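Local atomic coordinates of organophosphorus hydrolase (Pseudomonas pseudoalcaligenes, PDB entry 4LE6), a protein that probably hydrolyses phosphotriesters with aryl leaving groups at a two-zinc centre built on the metallo-beta-lactamase fold. Residues S60-I65 with H252-A257; Y92-G97 with L242-D247; V101-G106 with Y233-G238; G116-N121 with P155-A160; R278-A283 with G301-E306. All coordinates share one frame; numbering follows the deposited sequence. Where two conformers were deposited one is given.

How the contacts relate
Contacts 2 and 3 form the middle of the sandwich, their centres about 2 Å apart: strands 85-95 and 100-103, neighbours in one six-stranded mixed sheet, face strands 240-246 and 231-237, neighbours in the other. Contact 4 lies about 15 Å from contact 3, centre to centre, joining helix 118-124 to the loop before strand 161-163. Contact 5 sets helix 269-286 against strand 300-305 of the second sheet, and contact 1, about 16 Å from it centre to centre, meets it through F256. Along the chain the first four are nested, 4 inside 3 inside 2 inside 1, and contact 5 follows them. D247, shortly after V244, bridges both zinc ions, so the central packing leads to the metal site.

Contact 1: residues S60-I65 with H252-A257; sequences SLLKGI and HAVQFA
The amide oxygen OE1 of Q255 is gripped by two backbone N-H groups, those of L250 and N251, while NE2 of the same amide hydrogen-bonds to the carbonyl O of V261. Held at both ends, the amide offers its carbon to L62: CD of Q255 lies 4.4 Å from L62 CD2. The side chain gets there with CG beside its own backbone N (chi1 -66°), running extended to CD and then turning the amide out of the chain's plane (chi3 -70°). L62 forks over V254 and Q255 of the short, weakly bonded helix at about 252-255. While CD2 goes to the amide of Q255, CD1 packs on V254 CG2 at 4.2 Å. V254 points toward strand 62-63, and on its other branch CG1 looks to I65, whose CD1 stands 4.6 Å away, a loose approach. L70 of helix 67-76 touches L62, I65 and V254 alike and so completes the apolar cluster. At the surface, K63 turns back within its own segment, NZ donating to S60 O at 2.6 Å; the strand's backbone meanwhile pairs K63 with V262 in the small antiparallel sheet 62-63/262-263. Across the interface no hydrogen bond forms, and the segments are joined by van der Waals packing, methyl on methyl at V254 and methyl on amide at Q255. The buried polar group here, the Q255 amide, is satisfied by backbone atoms outside the two segments, those of L250, N251 and V261. L62 therefore meets an amide whose rotation is already fixed, and the contact asks for shape rather than polar complementarity.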
# COMPACT_ATOMS: atom_id res chain seq x y z
N SER A 60 -3.87 -21.58 12.45
CA SER A 60 -4.76 -22.54 13.11
C SER A 60 -5.87 -21.85 13.91
O SER A 60 -6.84 -22.49 14.32
CB SER A 60 -3.97 -23.45 14.05
OG SER A 60 -3.44 -22.69 15.13
N LEU A 61 -5.73 -20.55 14.15
CA LEU A 61 -6.78 -19.80 14.84
C LEU A 61 -7.96 -19.47 13.93
O LEU A 61 -9.01 -19.01 14.40
CB LEU A 61 -6.23 -18.51 15.45
CG LEU A 61 -5.20 -18.74 16.57
CD1 LEU A 61 -4.55 -17.44 16.99
CD2 LEU A 61 -5.84 -19.45 17.77
N LEU A 62 -7.81 -19.68 12.62
CA LEU A 62 -8.92 -19.46 11.70
C LEU A 62 -9.62 -20.79 11.58
O LEU A 62 -8.97 -21.80 11.40
CB LEU A 62 -8.45 -18.99 10.33
CG LEU A 62 -7.75 -17.64 10.30
CD1 LEU A 62 -7.07 -17.47 8.96
CD2 LEU A 62 -8.73 -16.51 10.57
N LYS A 63 -10.95 -20.80 11.67
CA LYS A 63 -11.71 -22.05 11.66
C LYS A 63 -12.88 -22.02 10.68
O LYS A 63 -13.33 -20.95 10.26
CB LYS A 63 -12.21 -22.36 13.07
CG LYS A 63 -11.13 -22.91 14.00
CD LYS A 63 -10.75 -24.34 13.63
CE LYS A 63 -9.56 -24.86 14.46
NZ LYS A 63 -8.24 -24.64 13.78
N GLY A 64 -13.36 -23.20 10.31
CA GLY A 64 -14.46 -23.33 9.37
C GLY A 64 -13.96 -23.62 7.96
O GLY A 64 -14.73 -23.59 7.00
N ILE A 65 -12.67 -23.91 7.84
CA ILE A 65 -12.05 -24.18 6.54
C ILE A 65 -11.00 -25.28 6.65
O ILE A 65 -10.24 -25.32 7.63
CB ILE A 65 -11.41 -22.89 5.98
CG1 ILE A 65 -10.84 -23.14 4.58
CG2 ILE A 65 -10.31 -22.36 6.92
CD1 ILE A 65 -10.53 -21.86 3.83
N HIS A 252 -7.36 -10.74 5.58
CA HIS A 252 -7.91 -10.25 4.32
C HIS A 252 -7.81 -11.31 3.22
O HIS A 252 -8.57 -11.28 2.25
CB HIS A 252 -7.15 -9.01 3.87
CG HIS A 252 -5.78 -9.32 3.35
ND1 HIS A 252 -4.72 -9.58 4.18
CD2 HIS A 252 -5.32 -9.47 2.09
CE1 HIS A 252 -3.65 -9.85 3.45
NE2 HIS A 252 -3.99 -9.80 2.18
N ALA A 253 -6.87 -12.24 3.36
CA ALA A 253 -6.63 -13.22 2.30
C ALA A 253 -7.63 -14.35 2.35
O ALA A 253 -7.76 -15.09 1.39
CB ALA A 253 -5.22 -13.79 2.37
N VAL A 254 -8.35 -14.47 3.46
CA VAL A 254 -9.26 -15.60 3.67
C VAL A 254 -10.71 -15.16 3.81
O VAL A 254 -11.59 -15.77 3.20
CB VAL A 254 -8.87 -16.39 4.93
CG1 VAL A 254 -9.87 -17.51 5.23
CG2 VAL A 254 -7.48 -16.96 4.80
N GLN A 255 -10.96 -14.12 4.60
CA GLN A 255 -12.30 -13.83 5.08
C GLN A 255 -13.12 -12.89 4.19
O GLN A 255 -14.31 -12.71 4.41
CB GLN A 255 -12.25 -13.27 6.51
CG GLN A 255 -11.75 -14.29 7.54
CD GLN A 255 -11.69 -13.70 8.94
OE1 GLN A 255 -10.85 -12.86 9.23
NE2 GLN A 255 -12.60 -14.13 9.81
N PHE A 256 -12.48 -12.25 3.21
CA PHE A 256 -13.24 -11.61 2.14
C PHE A 256 -13.77 -12.70 1.23
O PHE A 256 -14.98 -12.79 0.99
CB PHE A 256 -12.39 -10.61 1.38
CG PHE A 256 -12.20 -9.30 2.10
CD1 PHE A 256 -13.19 -8.33 2.09
CD2 PHE A 256 -11.02 -9.02 2.78
CE1 PHE A 256 -13.02 -7.11 2.74
CE2 PHE A 256 -10.84 -7.81 3.44
CZ PHE A 256 -11.84 -6.85 3.42
N ALA A 257 -12.87 -13.56 0.74
CA ALA A 257 -13.30 -14.65 -0.14
C ALA A 257 -14.25 -15.62 0.57
O ALA A 257 -15.20 -16.12 -0.03
CB ALA A 257 -12.09 -15.40 -0.67

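Contact 2: residues Y92-G97 with L242-D247; sequences YLINTG and LLVWGD. With ZN (zinc ion), chain J; ZN (zinc ion), chain K.
Y92 points toward segment 242-247 and meets V244, its ring carbon CD2 lying 3.8 Å from V244 CG1 in an oblique approach. The phenol oxygen continues past this contact to the carbonyl of P298, a hydrogen bond that ties the far end of the ring. Two residues on, I94 faces the same way, as strand alternation requires. Its CG1 stands beside the backbone N (chi1 -60°) and chi2 is extended, which carries CD1 across the gap to two methyls: V244 CG2 at 4.1 Å and L242 CD2 at 4.2 Å. V244 thus divides its branches, CG1 for the tyrosine and CG2 for the isoleucine. At the end of the strand N95 makes an Asx turn: its OD1 takes the N-H of G97 at 2.9 Å, in the carbonyl plane, and ND2 reaches Y127 as well as the carbonyl of P27 of the second subunit. Beyond V244 the opposing chain leads to D247, whose carboxylate oxygen OD2 bridges both zinc ions, at 2.2 Å to that of chain J and 2.1 Å to that of chain K. A water is bound to both metals too; one zinc is completed by H139, H141 and H226, the other by D143, H144 and H294. The two strand segments pass 10.1 Å apart at 152°, face to face across the sandwich. Strands 45-57 and 100-103 flank the first in its sheet, and strands 231-237 and 289-292 flank the second.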
# COMPACT_ATOMS: atom_id res chain seq x y z
N TYR A 92 -7.00 4.80 13.68
CA TYR A 92 -7.33 5.86 12.72
C TYR A 92 -7.62 7.19 13.40
O TYR A 92 -8.37 7.23 14.35
CB TYR A 92 -8.49 5.42 11.85
CG TYR A 92 -8.08 4.20 11.06
CD1 TYR A 92 -7.41 4.33 9.85
CD2 TYR A 92 -8.28 2.92 11.57
CE1 TYR A 92 -7.01 3.24 9.14
CE2 TYR A 92 -7.86 1.82 10.86
CZ TYR A 92 -7.21 1.99 9.65
OH TYR A 92 -6.78 0.89 8.94
N LEU A 93 -7.03 8.26 12.87
CA LEU A 93 -7.18 9.59 13.44
C LEU A 93 -7.90 10.42 12.42
O LEU A 93 -7.41 10.57 11.30
CB LEU A 93 -5.80 10.19 13.71
CG LEU A 93 -5.73 11.58 14.32
CD1 LEU A 93 -6.34 11.59 15.70
CD2 LEU A 93 -4.28 12.03 14.35
N ILE A 94 -9.08 10.94 12.76
CA ILE A 94 -9.87 11.68 11.80
C ILE A 94 -10.08 13.10 12.33
O ILE A 94 -10.56 13.30 13.45
CB ILE A 94 -11.21 10.97 11.52
CG1 ILE A 94 -10.91 9.58 10.94
CG2 ILE A 94 -12.05 11.76 10.53
CD1 ILE A 94 -12.11 8.72 10.73
N ASN A 95 -9.67 14.06 11.52
CA ASN A 95 -9.85 15.48 11.83
C ASN A 95 -11.07 15.93 11.04
O ASN A 95 -11.03 16.02 9.81
CB ASN A 95 -8.59 16.27 11.41
CG ASN A 95 -8.68 17.74 11.75
OD1 ASN A 95 -9.77 18.32 11.75
ND2 ASN A 95 -7.54 18.37 12.04
N THR A 96 -12.18 16.16 11.75
CA THR A 96 -13.45 16.48 11.13
C THR A 96 -13.68 17.99 11.06
O THR A 96 -14.76 18.44 10.70
CB THR A 96 -14.63 15.92 11.95
OG1 THR A 96 -14.72 16.61 13.21
CG2 THR A 96 -14.46 14.46 12.20
N GLY A 97 -12.66 18.77 11.43
CA GLY A 97 -12.85 20.20 11.63
C GLY A 97 -13.44 20.51 13.00
O GLY A 97 -12.92 21.35 13.74
N LEU A 242 -16.90 6.74 5.34
CA LEU A 242 -15.84 5.85 5.77
C LEU A 242 -16.31 5.10 7.00
O LEU A 242 -16.78 5.70 7.97
CB LEU A 242 -14.56 6.62 6.10
CG LEU A 242 -13.44 5.81 6.76
CD1 LEU A 242 -12.97 4.66 5.88
CD2 LEU A 242 -12.26 6.71 7.05
N LEU A 243 -16.17 3.78 6.96
CA LEU A 243 -16.54 2.96 8.10
C LEU A 243 -15.26 2.43 8.72
O LEU A 243 -14.54 1.65 8.11
CB LEU A 243 -17.44 1.81 7.67
CG LEU A 243 -17.95 0.95 8.82
CD1 LEU A 243 -19.06 1.68 9.59
CD2 LEU A 243 -18.45 -0.38 8.29
N VAL A 244 -14.98 2.88 9.94
CA VAL A 244 -13.84 2.39 10.69
C VAL A 244 -14.37 1.20 11.44
O VAL A 244 -15.08 1.36 12.45
CB VAL A 244 -13.28 3.43 11.65
CG1 VAL A 244 -12.01 2.88 12.33
CG2 VAL A 244 -13.00 4.71 10.89
N TRP A 245 -14.05 0.00 10.95
CA TRP A 245 -14.94 -1.13 11.25
C TRP A 245 -14.48 -2.03 12.38
O TRP A 245 -15.23 -2.87 12.84
CB TRP A 245 -15.33 -1.92 9.98
CG TRP A 245 -14.33 -2.88 9.39
CD1 TRP A 245 -13.11 -3.24 9.87
CD2 TRP A 245 -14.50 -3.61 8.16
NE1 TRP A 245 -12.51 -4.16 9.03
CE2 TRP A 245 -13.35 -4.39 7.97
CE3 TRP A 245 -15.53 -3.67 7.20
CZ2 TRP A 245 -13.19 -5.23 6.87
CZ3 TRP A 245 -15.37 -4.51 6.11
CH2 TRP A 245 -14.21 -5.28 5.96
N GLY A 246 -13.24 -1.83 12.84
CA GLY A 246 -12.71 -2.63 13.91
C GLY A 246 -12.28 -4.00 13.40
O GLY A 246 -11.59 -4.12 12.38
N ASP A 247 -12.70 -5.04 14.11
CA ASP A 247 -12.29 -6.40 13.87
C ASP A 247 -13.36 -7.25 13.15
O ASP A 247 -13.52 -8.44 13.44
CB ASP A 247 -11.89 -7.04 15.20
CG ASP A 247 -10.53 -6.57 15.69
OD1 ASP A 247 -10.03 -5.55 15.17
OD2 ASP A 247 -9.97 -7.21 16.60
ZN ZN J . -10.36 -7.89 18.70
ZN ZN K . -7.99 -6.58 17.10
O HOH W 1 -8.24 -7.68 18.54

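Contact 3: residues V101-G106 with Y233-G238; sequences VLIDTG and YLFKSG
The F235 ring is met by two residues of strand 101-103. V101 CG1 sits at its edge, near the ring plane and 4.2 Å from CZ, while I103 CD1 approaches obliquely and lies closer, 3.6 Å from the same CZ. The second ring, that of Y233, receives the other branch of I103 obliquely, with CG2 3.9 Å from CD2. I103 is thus wedged between two aromatic side chains two residues apart on the same face of strand 233-237. Its CG1 stands beside the backbone N (chi1 -52°), leaving CG2 anti to that nitrogen and directed at the tyrosine. The next torsion, chi2 at 91°, is away from any staggered position; it places I103 CD1 over toward the end of the phenylalanine, also 3.8 Å from F235 CE1. The side chains of I103 and F235 come at each other from opposite directions, while those of I103 and Y233 slide past one another. The tyrosine hydroxyl is satisfied beyond the contact by the carbonyl of L137. Just after the strand, D104 leaves the apolar layer: its OD2 hydrogen-bonds with T138 OG1 and with ND1 of H144, a zinc ligand, so it probably orients that imidazole from the second shell. The two strand segments pass 10.5 Å apart at 142°, facing each other from their two mixed sheets. Strand 100-103 lies between 85-95 and 134-136, whose L136 touches V101, I103 and Y233; strand 231-237 lies between 218-222 and 240-246, whose V244 touches both I103 and F235.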
# COMPACT_ATOMS: atom_id res chain seq x y z
N VAL A 101 -10.47 13.11 16.32
CA VAL A 101 -11.01 11.87 16.85
C VAL A 101 -10.08 10.72 16.55
O VAL A 101 -9.73 10.47 15.40
CB VAL A 101 -12.40 11.55 16.23
CG1 VAL A 101 -12.98 10.28 16.83
CG2 VAL A 101 -13.36 12.71 16.43
N LEU A 102 -9.71 9.97 17.59
CA LEU A 102 -8.88 8.80 17.40
C LEU A 102 -9.75 7.54 17.59
O LEU A 102 -10.44 7.42 18.60
CB LEU A 102 -7.72 8.83 18.39
CG LEU A 102 -6.81 7.61 18.39
CD1 LEU A 102 -6.13 7.46 17.03
CD2 LEU A 102 -5.78 7.72 19.52
N ILE A 103 -9.73 6.63 16.62
CA ILE A 103 -10.43 5.35 16.75
C ILE A 103 -9.40 4.24 16.96
O ILE A 103 -8.56 3.98 16.08
CB ILE A 103 -11.27 5.03 15.50
CG1 ILE A 103 -12.19 6.21 15.15
CG2 ILE A 103 -12.11 3.79 15.73
CD1 ILE A 103 -11.61 7.22 14.18
N ASP A 104 -9.51 3.59 18.13
CA ASP A 104 -8.59 2.59 18.65
C ASP A 104 -7.21 3.18 18.89
O ASP A 104 -6.93 4.29 18.45
CB ASP A 104 -8.57 1.35 17.77
CG ASP A 104 -9.88 0.58 17.85
OD1 ASP A 104 -10.64 0.83 18.81
OD2 ASP A 104 -10.14 -0.28 16.98
N THR A 105 -6.38 2.47 19.64
CA THR A 105 -5.15 3.05 20.16
C THR A 105 -3.97 2.11 20.10
O THR A 105 -2.90 2.41 20.64
CB THR A 105 -5.31 3.48 21.63
OG1 THR A 105 -5.44 2.33 22.48
CG2 THR A 105 -6.50 4.37 21.78
N GLY A 106 -4.14 0.98 19.43
CA GLY A 106 -3.09 -0.02 19.40
C GLY A 106 -2.92 -0.70 20.76
O GLY A 106 -3.79 -0.61 21.63
N TYR A 233 -17.57 2.47 13.48
CA TYR A 233 -17.90 3.89 13.47
C TYR A 233 -17.96 4.45 12.05
O TYR A 233 -17.04 4.27 11.27
CB TYR A 233 -16.91 4.68 14.32
CG TYR A 233 -16.93 4.26 15.78
CD1 TYR A 233 -17.93 4.68 16.65
CD2 TYR A 233 -15.95 3.41 16.29
CE1 TYR A 233 -17.95 4.29 17.97
CE2 TYR A 233 -15.96 3.02 17.60
CZ TYR A 233 -16.96 3.45 18.44
OH TYR A 233 -16.95 3.05 19.76
N LEU A 234 -19.05 5.15 11.75
CA LEU A 234 -19.25 5.72 10.42
C LEU A 234 -19.00 7.23 10.44
O LEU A 234 -19.54 7.95 11.28
CB LEU A 234 -20.67 5.42 9.95
CG LEU A 234 -21.08 5.89 8.56
CD1 LEU A 234 -20.29 5.15 7.49
CD2 LEU A 234 -22.58 5.67 8.40
N PHE A 235 -18.15 7.66 9.50
CA PHE A 235 -17.80 9.06 9.27
C PHE A 235 -18.32 9.45 7.89
O PHE A 235 -18.10 8.72 6.92
CB PHE A 235 -16.28 9.25 9.34
CG PHE A 235 -15.72 9.07 10.71
CD1 PHE A 235 -15.51 7.81 11.23
CD2 PHE A 235 -15.45 10.17 11.50
CE1 PHE A 235 -15.03 7.66 12.52
CE2 PHE A 235 -14.97 10.02 12.77
CZ PHE A 235 -14.77 8.77 13.29
N LYS A 236 -19.04 10.56 7.82
CA LYS A 236 -19.62 11.06 6.57
C LYS A 236 -19.28 12.53 6.39
O LYS A 236 -19.48 13.33 7.30
CB LYS A 236 -21.14 10.98 6.61
CG LYS A 236 -21.71 9.58 6.72
CD LYS A 236 -23.23 9.64 6.51
CE LYS A 236 -23.99 8.74 7.48
NZ LYS A 236 -25.47 9.02 7.48
N SER A 237 -18.79 12.89 5.21
CA SER A 237 -18.53 14.28 4.87
C SER A 237 -18.58 14.41 3.35
O SER A 237 -18.03 13.55 2.66
CB SER A 237 -17.14 14.68 5.39
OG SER A 237 -16.79 15.98 4.92
N GLY A 238 -19.25 15.44 2.85
CA GLY A 238 -19.27 15.73 1.43
C GLY A 238 -19.67 14.57 0.53
O GLY A 238 -19.07 14.38 -0.52

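Contact 4: residues G116-N121 with P155-A160; sequences GVVQTN and PAYPNA
Q119 and Y157 lie alongside each other and run in opposite directions, the extended glutamine reaching out from the helix as the phenol reaches in. The phenol oxygen comes up against the aliphatic base of the glutamine, 3.7 Å from CB, and CG lies obliquely to the ring. V118 crosses the tyrosine at about a right angle and touches the same oxygen with CG1 at 4.0 Å. Amide and ring planes are 57° apart, so the two groups are not stacked. The glutamine starts anti to its helix nitrogen (chi1 -165°) and stays extended, which brings NE2 over A156, 3.5 Å from its CB. That nitrogen is hydrogen-bonded to N150 OD1, and OE1 to K123 NZ one helical turn further on. A water joins the segments where no direct hydrogen bond does: it donates to Q119 OE1 and to A156 O, each at 2.7 Å. With lysine and water both on OE1, the amide is fixed in its orientation. A160 N donates to Y157 O at 3.1 Å, closing a type I beta turn behind the tyrosine, whose ring is packed by P129, V132 and V135. Such packing joins helix 118-124, on the outside of the alpha-beta/beta-alpha sandwich, to the loop that leads into the edge strand 161-163.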
# COMPACT_ATOMS: atom_id res chain seq x y z
N GLY A 116 2.73 -1.18 19.64
CA GLY A 116 2.82 -0.00 20.51
C GLY A 116 3.30 1.29 19.85
O GLY A 116 3.74 2.21 20.54
N VAL A 117 3.20 1.38 18.52
CA VAL A 117 3.79 2.49 17.77
C VAL A 117 2.78 3.54 17.31
O VAL A 117 3.15 4.54 16.71
CB VAL A 117 4.58 1.95 16.52
CG1 VAL A 117 5.58 2.97 16.01
CG2 VAL A 117 5.34 0.67 16.89
N VAL A 118 1.49 3.34 17.61
CA VAL A 118 0.47 4.29 17.19
C VAL A 118 0.77 5.72 17.66
O VAL A 118 0.67 6.65 16.85
CB VAL A 118 -0.94 3.89 17.68
CG1 VAL A 118 -1.91 5.06 17.60
CG2 VAL A 118 -1.46 2.74 16.85
N GLN A 119 1.10 5.91 18.93
CA GLN A 119 1.28 7.28 19.41
C GLN A 119 2.50 7.92 18.71
O GLN A 119 2.48 9.12 18.32
CB GLN A 119 1.43 7.34 20.93
CG GLN A 119 1.25 8.76 21.49
CD GLN A 119 1.50 8.86 22.98
OE1 GLN A 119 2.12 9.82 23.45
NE2 GLN A 119 1.03 7.88 23.73
N THR A 120 3.52 7.10 18.48
CA THR A 120 4.75 7.56 17.82
C THR A 120 4.42 8.02 16.40
O THR A 120 4.81 9.11 15.96
CB THR A 120 5.81 6.45 17.78
OG1 THR A 120 6.18 6.10 19.12
CG2 THR A 120 7.08 6.89 17.00
N ASN A 121 3.63 7.21 15.70
CA ASN A 121 3.20 7.57 14.37
C ASN A 121 2.23 8.75 14.37
O ASN A 121 2.20 9.54 13.43
CB ASN A 121 2.61 6.37 13.64
CG ASN A 121 3.69 5.40 13.18
OD1 ASN A 121 4.73 5.83 12.66
ND2 ASN A 121 3.48 4.12 13.40
N PRO A 155 -2.09 8.89 31.20
CA PRO A 155 -3.02 8.74 30.07
C PRO A 155 -2.35 9.09 28.74
O PRO A 155 -1.72 10.13 28.64
CB PRO A 155 -4.12 9.75 30.38
CG PRO A 155 -3.94 10.13 31.83
CD PRO A 155 -2.49 9.98 32.10
N ALA A 156 -2.47 8.24 27.73
CA ALA A 156 -1.87 8.55 26.44
C ALA A 156 -2.55 9.78 25.82
O ALA A 156 -1.87 10.62 25.21
CB ALA A 156 -1.97 7.36 25.51
N TYR A 157 -3.87 9.89 25.99
CA TYR A 157 -4.68 10.97 25.42
C TYR A 157 -5.42 11.70 26.54
O TYR A 157 -6.62 11.54 26.75
CB TYR A 157 -5.61 10.40 24.34
CG TYR A 157 -4.77 9.67 23.32
CD1 TYR A 157 -4.03 10.38 22.37
CD2 TYR A 157 -4.64 8.29 23.35
CE1 TYR A 157 -3.22 9.74 21.48
CE2 TYR A 157 -3.81 7.63 22.43
CZ TYR A 157 -3.11 8.36 21.51
OH TYR A 157 -2.28 7.75 20.57
N PRO A 158 -4.68 12.52 27.29
CA PRO A 158 -5.16 13.06 28.57
C PRO A 158 -6.31 14.06 28.47
O PRO A 158 -6.92 14.38 29.49
CB PRO A 158 -3.92 13.78 29.13
CG PRO A 158 -3.13 14.16 27.92
CD PRO A 158 -3.30 12.96 27.00
N ASN A 159 -6.58 14.58 27.28
CA ASN A 159 -7.65 15.55 27.11
C ASN A 159 -8.86 14.97 26.38
O ASN A 159 -9.79 15.71 26.04
CB ASN A 159 -7.11 16.77 26.38
CG ASN A 159 -5.96 17.41 27.11
OD1 ASN A 159 -5.95 17.47 28.34
ND2 ASN A 159 -4.97 17.86 26.37
N ALA A 160 -8.84 13.66 26.16
CA ALA A 160 -9.85 13.03 25.34
C ALA A 160 -11.01 12.49 26.15
O ALA A 160 -10.85 11.99 27.27
CB ALA A 160 -9.25 11.90 24.50
O HOH W 2 0.81 10.67 25.65

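Contact 5: residues R278-A283 with G301-E306; sequences RILAEA and GHVRKE
V303 points its CB toward helix 278-283. CB already lies 4.1 Å from the methyl of A283. From there the two branches part: CG2, beside the backbone N, closes on that same A283 CB at 3.9 Å, whereas CG1, anti to the nitrogen (chi1 -177°), reaches L280 CD2 at 4.1 Å and skirts the carbonyl O of L280 at the same distance. L280 and V303 cross at about a right angle, and F256 and V290 also pack against the valine. Beside the methyls a water takes the N-H of V303 at 2.8 Å and lies 2.9 Å from A283 O, to which it probably donates, though other acceptors compete for its protons. R304 faces away from the helix. It forms a side-on salt bridge with E306 through NE and NH2, both to OE2 and both in the guanidinium plane, and NH1 bonds to the carbonyl of R76 of the second subunit. Strand 300-305 is thus two-sided: V303 adds methyl packing and a water bridge toward the helix, while R304, on the other side, is held by E306 and bonds to the second subunit.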
# COMPACT_ATOMS: atom_id res chain seq x y z
N ARG A 278 -23.11 -9.18 6.97
CA ARG A 278 -23.94 -7.99 6.80
C ARG A 278 -23.12 -6.75 6.45
O ARG A 278 -23.45 -5.99 5.50
CB ARG A 278 -24.74 -7.72 8.07
CG ARG A 278 -25.56 -6.45 8.02
CD ARG A 278 -26.59 -6.43 9.13
NE ARG A 278 -25.96 -6.44 10.45
CZ ARG A 278 -25.50 -5.36 11.08
NH1 ARG A 278 -24.96 -5.48 12.28
NH2 ARG A 278 -25.59 -4.16 10.51
N ILE A 279 -22.06 -6.52 7.21
CA ILE A 279 -21.22 -5.34 7.01
C ILE A 279 -20.53 -5.40 5.64
O ILE A 279 -20.37 -4.38 4.97
CB ILE A 279 -20.19 -5.20 8.15
CG1 ILE A 279 -20.91 -4.90 9.48
CG2 ILE A 279 -19.16 -4.10 7.84
CD1 ILE A 279 -21.74 -3.62 9.49
N LEU A 280 -20.09 -6.59 5.23
CA LEU A 280 -19.42 -6.69 3.93
C LEU A 280 -20.43 -6.38 2.84
O LEU A 280 -20.14 -5.60 1.91
CB LEU A 280 -18.83 -8.08 3.73
CG LEU A 280 -17.56 -8.40 4.51
CD1 LEU A 280 -17.24 -9.89 4.38
CD2 LEU A 280 -16.38 -7.54 4.04
N ALA A 281 -21.62 -6.97 2.96
CA ALA A 281 -22.66 -6.72 1.97
C ALA A 281 -22.95 -5.22 1.85
O ALA A 281 -23.00 -4.67 0.74
CB ALA A 281 -23.92 -7.49 2.32
N GLU A 282 -23.12 -4.55 3.00
CA GLU A 282 -23.40 -3.11 3.02
C GLU A 282 -22.26 -2.27 2.45
O GLU A 282 -22.48 -1.33 1.68
CB GLU A 282 -23.71 -2.67 4.46
CG GLU A 282 -23.67 -1.17 4.70
CD GLU A 282 -24.09 -0.80 6.12
OE1 GLU A 282 -24.15 -1.70 6.99
OE2 GLU A 282 -24.37 0.40 6.35
N ALA A 283 -21.03 -2.57 2.86
CA ALA A 283 -19.88 -1.83 2.37
C ALA A 283 -19.77 -1.98 0.85
O ALA A 283 -19.47 -1.01 0.14
CB ALA A 283 -18.61 -2.35 3.03
N GLY A 301 -9.55 1.23 1.96
CA GLY A 301 -9.93 0.72 0.66
C GLY A 301 -11.41 0.47 0.55
O GLY A 301 -12.18 0.97 1.36
N HIS A 302 -11.80 -0.32 -0.45
CA HIS A 302 -13.20 -0.62 -0.70
C HIS A 302 -13.39 -2.12 -0.74
O HIS A 302 -12.44 -2.87 -0.95
CB HIS A 302 -13.68 -0.06 -2.03
CG HIS A 302 -13.68 1.43 -2.10
ND1 HIS A 302 -12.55 2.15 -2.42
CD2 HIS A 302 -14.66 2.34 -1.90
CE1 HIS A 302 -12.84 3.44 -2.42
NE2 HIS A 302 -14.11 3.58 -2.10
N VAL A 303 -14.64 -2.52 -0.55
CA VAL A 303 -15.04 -3.92 -0.67
C VAL A 303 -15.82 -4.09 -1.97
O VAL A 303 -16.75 -3.34 -2.24
CB VAL A 303 -15.99 -4.31 0.48
CG1 VAL A 303 -16.35 -5.79 0.38
CG2 VAL A 303 -15.36 -4.01 1.80
N ARG A 304 -15.44 -5.12 -2.73
CA ARG A 304 -16.11 -5.45 -3.98
C ARG A 304 -16.77 -6.80 -3.83
O ARG A 304 -16.20 -7.73 -3.24
CB ARG A 304 -15.08 -5.51 -5.12
CG ARG A 304 -15.64 -5.95 -6.47
CD ARG A 304 -14.55 -5.92 -7.56
NE ARG A 304 -13.64 -7.06 -7.45
CZ ARG A 304 -12.30 -7.00 -7.41
NH1 ARG A 304 -11.66 -5.85 -7.49
NH2 ARG A 304 -11.61 -8.12 -7.30
N LYS A 305 -17.98 -6.92 -4.35
CA LYS A 305 -18.67 -8.19 -4.34
C LYS A 305 -18.17 -9.05 -5.50
O LYS A 305 -18.05 -8.57 -6.62
CB LYS A 305 -20.18 -8.00 -4.44
CG LYS A 305 -20.94 -9.29 -4.20
CD LYS A 305 -22.43 -9.13 -4.42
CE LYS A 305 -23.15 -10.44 -4.15
NZ LYS A 305 -22.69 -11.50 -5.09
N GLU A 306 -17.84 -10.30 -5.22
CA GLU A 306 -17.45 -11.27 -6.23
C GLU A 306 -18.61 -12.24 -6.45
O GLU A 306 -19.60 -12.16 -5.73
CB GLU A 306 -16.22 -12.03 -5.78
CG GLU A 306 -14.95 -11.18 -5.70
CD GLU A 306 -14.39 -10.86 -7.08
OE1 GLU A 306 -14.39 -11.74 -7.97
OE2 GLU A 306 -13.95 -9.71 -7.28
O HOH W 3 -16.66 -0.60 -0.38